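Local structure of amorpha-4,11-diene synthase (Artemisia annua, 4GAX) at residues Asp137-His142 / Leu161-Ala166. The protein probably converts farnesyl diphosphate into a cyclic sesquiterpene by metal-dependent ionisation and cyclisation, as plant terpene synthases of this family do, the deposited form being an engineered alpha-bisabolol synthase mutant. Residues are numbered along the deposited sequence; the frame is centred on the assembly and turned at random.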
ATOM      1  N   ASP A 137       1.715  -5.650  27.084  1.00 31.91           N
ATOM      2  CA  ASP A 137       1.659  -5.451  28.542  1.00 29.11           C
ATOM      3  C   ASP A 137       1.083  -4.096  28.923  1.00 31.91           C
ATOM      4  O   ASP A 137       0.430  -3.966  29.948  1.00 29.87           O
ATOM      5  CB  ASP A 137       3.046  -5.573  29.176  1.00 29.14           C
ATOM      6  CG  ASP A 137       3.598  -6.990  29.114  1.00 45.84           C
ATOM      7  OD1 ASP A 137       2.835  -7.918  28.761  1.00 44.79           O
ATOM      8  OD2 ASP A 137       4.798  -7.170  29.429  1.00 45.54           O
ATOM      9  N   VAL A 138       1.329  -3.091  28.088  1.00 27.91           N
ATOM     10  CA  VAL A 138       0.883  -1.742  28.374  1.00 28.35           C
ATOM     11  C   VAL A 138      -0.637  -1.688  28.534  1.00 29.80           C
ATOM     12  O   VAL A 138      -1.165  -0.792  29.205  1.00 26.83           O
ATOM     13  CB  VAL A 138       1.348  -0.750  27.281  1.00 26.37           C
ATOM     14  CG1 VAL A 138       0.635  -1.022  25.951  1.00 23.65           C
ATOM     15  CG2 VAL A 138       1.122   0.691  27.727  1.00 23.72           C
ATOM     16  N   PHE A 139      -1.341  -2.662  27.953  1.00 19.02           N
ATOM     17  CA  PHE A 139      -2.807  -2.665  28.010  1.00 22.60           C
ATOM     18  C   PHE A 139      -3.411  -3.299  29.253  1.00 27.32           C
ATOM     19  O   PHE A 139      -4.611  -3.156  29.503  1.00 28.09           O
ATOM     20  CB  PHE A 139      -3.394  -3.318  26.759  1.00 25.99           C
ATOM     21  CG  PHE A 139      -3.099  -2.553  25.504  1.00 24.20           C
ATOM     22  CD1 PHE A 139      -3.692  -1.319  25.281  1.00 19.98           C
ATOM     23  CD2 PHE A 139      -2.206  -3.055  24.561  1.00 26.72           C
ATOM     24  CE1 PHE A 139      -3.407  -0.596  24.118  1.00 17.16           C
ATOM     25  CE2 PHE A 139      -1.919  -2.341  23.407  1.00 26.44           C
ATOM     26  CZ  PHE A 139      -2.523  -1.116  23.186  1.00 28.20           C
ATOM     27  N   ASN A 140      -2.590  -3.994  30.026  1.00 29.27           N
ATOM     28  CA  ASN A 140      -3.109  -4.741  31.160  1.00 38.46           C
ATOM     29  C   ASN A 140      -3.956  -3.908  32.115  1.00 36.53           C
ATOM     30  O   ASN A 140      -4.955  -4.395  32.639  1.00 46.38           O
ATOM     31  CB  ASN A 140      -1.984  -5.485  31.884  1.00 36.77           C
ATOM     32  CG  ASN A 140      -1.521  -6.702  31.108  1.00 45.20           C
ATOM     33  OD1 ASN A 140      -2.308  -7.323  30.393  1.00 47.67           O
ATOM     34  ND2 ASN A 140      -0.243  -7.048  31.238  1.00 56.74           N
ATOM     35  N   ASN A 141      -3.594  -2.643  32.314  1.00 38.62           N
ATOM     36  CA  ASN A 141      -4.408  -1.797  33.190  1.00 43.00           C
ATOM     37  C   ASN A 141      -5.543  -1.041  32.495  1.00 39.30           C
ATOM     38  O   ASN A 141      -6.127  -0.109  33.052  1.00 38.00           O
ATOM     39  CB  ASN A 141      -3.532  -0.890  34.054  1.00 53.59           C
ATOM     40  CG  ASN A 141      -2.667  -1.685  35.018  1.00 64.56           C
ATOM     41  OD1 ASN A 141      -3.158  -2.541  35.768  1.00 65.47           O
ATOM     42  ND2 ASN A 141      -1.364  -1.427  34.984  1.00 68.10           N
ATOM     43  N   HIS A 142      -5.859  -1.452  31.269  1.00 25.59           N
ATOM     44  CA  HIS A 142      -7.126  -1.043  30.651  1.00 24.96           C
ATOM     45  C   HIS A 142      -8.255  -1.919  31.202  1.00 26.22           C
ATOM     46  O   HIS A 142      -9.436  -1.615  31.027  1.00 27.46           O
ATOM     47  CB  HIS A 142      -7.058  -1.169  29.131  1.00 23.94           C
ATOM     48  CG  HIS A 142      -6.356  -0.027  28.475  1.00 31.37           C
ATOM     49  ND1 HIS A 142      -5.029   0.260  28.706  1.00 34.09           N
ATOM     50  CD2 HIS A 142      -6.803   0.919  27.615  1.00 40.06           C
ATOM     51  CE1 HIS A 142      -4.685   1.329  28.006  1.00 42.15           C
ATOM     52  NE2 HIS A 142      -5.746   1.748  27.338  1.00 45.25           N
ATOM     53  N   LEU A 161     -11.358   5.180  20.570  1.00 23.38           N
ATOM     54  CA  LEU A 161     -10.863   5.174  19.203  1.00 24.01           C
ATOM     55  C   LEU A 161      -9.380   4.862  19.119  1.00 18.04           C
ATOM     56  O   LEU A 161      -8.960   4.126  18.225  1.00 21.26           O
ATOM     57  CB  LEU A 161     -11.144   6.519  18.528  1.00 30.40           C
ATOM     58  CG  LEU A 161     -12.352   6.597  17.607  1.00 41.47           C
ATOM     59  CD1 LEU A 161     -12.462   8.021  17.075  1.00 45.52           C
ATOM     60  CD2 LEU A 161     -12.200   5.588  16.464  1.00 29.60           C
ATOM     61  N   GLU A 162      -8.575   5.430  20.020  1.00 23.97           N
ATOM     62  CA  GLU A 162      -7.140   5.144  20.004  1.00 24.36           C
ATOM     63  C   GLU A 162      -6.883   3.664  20.264  1.00 25.67           C
ATOM     64  O   GLU A 162      -5.957   3.066  19.694  1.00 17.37           O
ATOM     65  CB  GLU A 162      -6.373   5.990  21.038  1.00 27.88           C
ATOM     66  CG  GLU A 162      -6.247   7.468  20.693  1.00 37.06           C
ATOM     67  CD  GLU A 162      -5.444   8.257  21.738  1.00 51.21           C
ATOM     68  OE1 GLU A 162      -5.198   7.723  22.847  1.00 59.65           O
ATOM     69  OE2 GLU A 162      -5.050   9.409  21.443  1.00 49.32           O
ATOM     70  N   LEU A 163      -7.693   3.072  21.134  1.00 21.47           N
ATOM     71  CA  LEU A 163      -7.528   1.657  21.463  1.00 16.60           C
ATOM     72  C   LEU A 163      -7.922   0.789  20.274  1.00 14.90           C
ATOM     73  O   LEU A 163      -7.227  -0.180  19.932  1.00 18.07           O
ATOM     74  CB  LEU A 163      -8.377   1.300  22.693  1.00 24.07           C
ATOM     75  CG  LEU A 163      -8.462  -0.187  23.042  1.00 21.92           C
ATOM     76  CD1 LEU A 163      -7.081  -0.785  23.365  1.00 20.50           C
ATOM     77  CD2 LEU A 163      -9.416  -0.364  24.231  1.00 24.95           C
ATOM     78  N   TYR A 164      -9.032   1.146  19.638  1.00 17.45           N
ATOM     79  CA  TYR A 164      -9.476   0.440  18.447  1.00 19.40           C
ATOM     80  C   TYR A 164      -8.360   0.450  17.386  1.00 18.34           C
ATOM     81  O   TYR A 164      -8.003  -0.593  16.828  1.00 17.33           O
ATOM     82  CB  TYR A 164     -10.761   1.064  17.908  1.00 17.88           C
ATOM     83  CG  TYR A 164     -11.126   0.596  16.515  1.00 19.49           C
ATOM     84  CD1 TYR A 164     -11.825  -0.593  16.314  1.00 19.90           C
ATOM     85  CD2 TYR A 164     -10.774   1.348  15.395  1.00 18.69           C
ATOM     86  CE1 TYR A 164     -12.157  -1.027  15.001  1.00 27.72           C
ATOM     87  CE2 TYR A 164     -11.098   0.925  14.094  1.00 18.56           C
ATOM     88  CZ  TYR A 164     -11.784  -0.255  13.905  1.00 21.58           C
ATOM     89  OH  TYR A 164     -12.095  -0.654  12.614  1.00 27.52           O
ATOM     90  N   GLU A 165      -7.792   1.621  17.133  1.00 18.22           N
ATOM     91  CA  GLU A 165      -6.749   1.717  16.116  1.00 22.69           C
ATOM     92  C   GLU A 165      -5.537   0.866  16.476  1.00 16.41           C
ATOM     93  O   GLU A 165      -4.935   0.240  15.589  1.00 19.51           O
ATOM     94  CB  GLU A 165      -6.332   3.176  15.852  1.00 17.17           C
ATOM     95  CG  GLU A 165      -7.464   4.089  15.380  1.00 15.17           C
ATOM     96  CD  GLU A 165      -7.957   3.759  13.968  1.00 21.72           C
ATOM     97  OE1 GLU A 165      -7.519   2.734  13.389  1.00 28.89           O
ATOM     98  OE2 GLU A 165      -8.786   4.532  13.423  1.00 24.87           O
ATOM     99  N   ALA A 166      -5.184   0.824  17.761  1.00 12.86           N
ATOM    100  CA  ALA A 166      -4.065  -0.025  18.204  1.00 18.01           C
ATOM    101  C   ALA A 166      -4.269  -1.520  17.879  1.00 15.50           C
ATOM    102  O   ALA A 166      -3.299  -2.249  17.568  1.00 19.53           O
ATOM    103  CB  ALA A 166      -3.821   0.156  19.688  1.00 21.43           C
TER
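F139 reaches across to L163 and A166 on helix 157-167; the CA atoms of F139 and L163 stand 9.2 Å apart. Its CB already points at the helix, and chi1 of -65° sets CG opposite the carbonyl carbon, which carries the ring on in that direction. Along one side of the ring, CD1 and CE1 both rest on L163 CD1, CE1 the nearer at 3.8 Å. At the tip, CZ meets A166 CB at 3.9 Å, so the ring end bridges two residues almost one helical turn apart. Both methyls approach the ring obliquely. V138 CG1 lies 3.7 Å above one face of the F139 ring, near its rim.

L163 starts off to one side, but with CG anti to the backbone N (chi1 172°) its methyls turn back to the loop. CD1 goes to F139, while CD2 approaches H142 CD2 more loosely, at 4.5 Å. H142 N bonds to F139 O (2.8 Å), and F139 CD1 lies over one face of the imidazole, near its rim.

The contact is made by carbon atoms, with no hydrogen bond between the segments. It joins the loop after helix 120-129 to helix 157-167 within the all-helical N-terminal domain: F124 of helix 120-129 meets the F139 ring edge-to-face, while helix 175-194 adds L177 against F139 and T184 against L163.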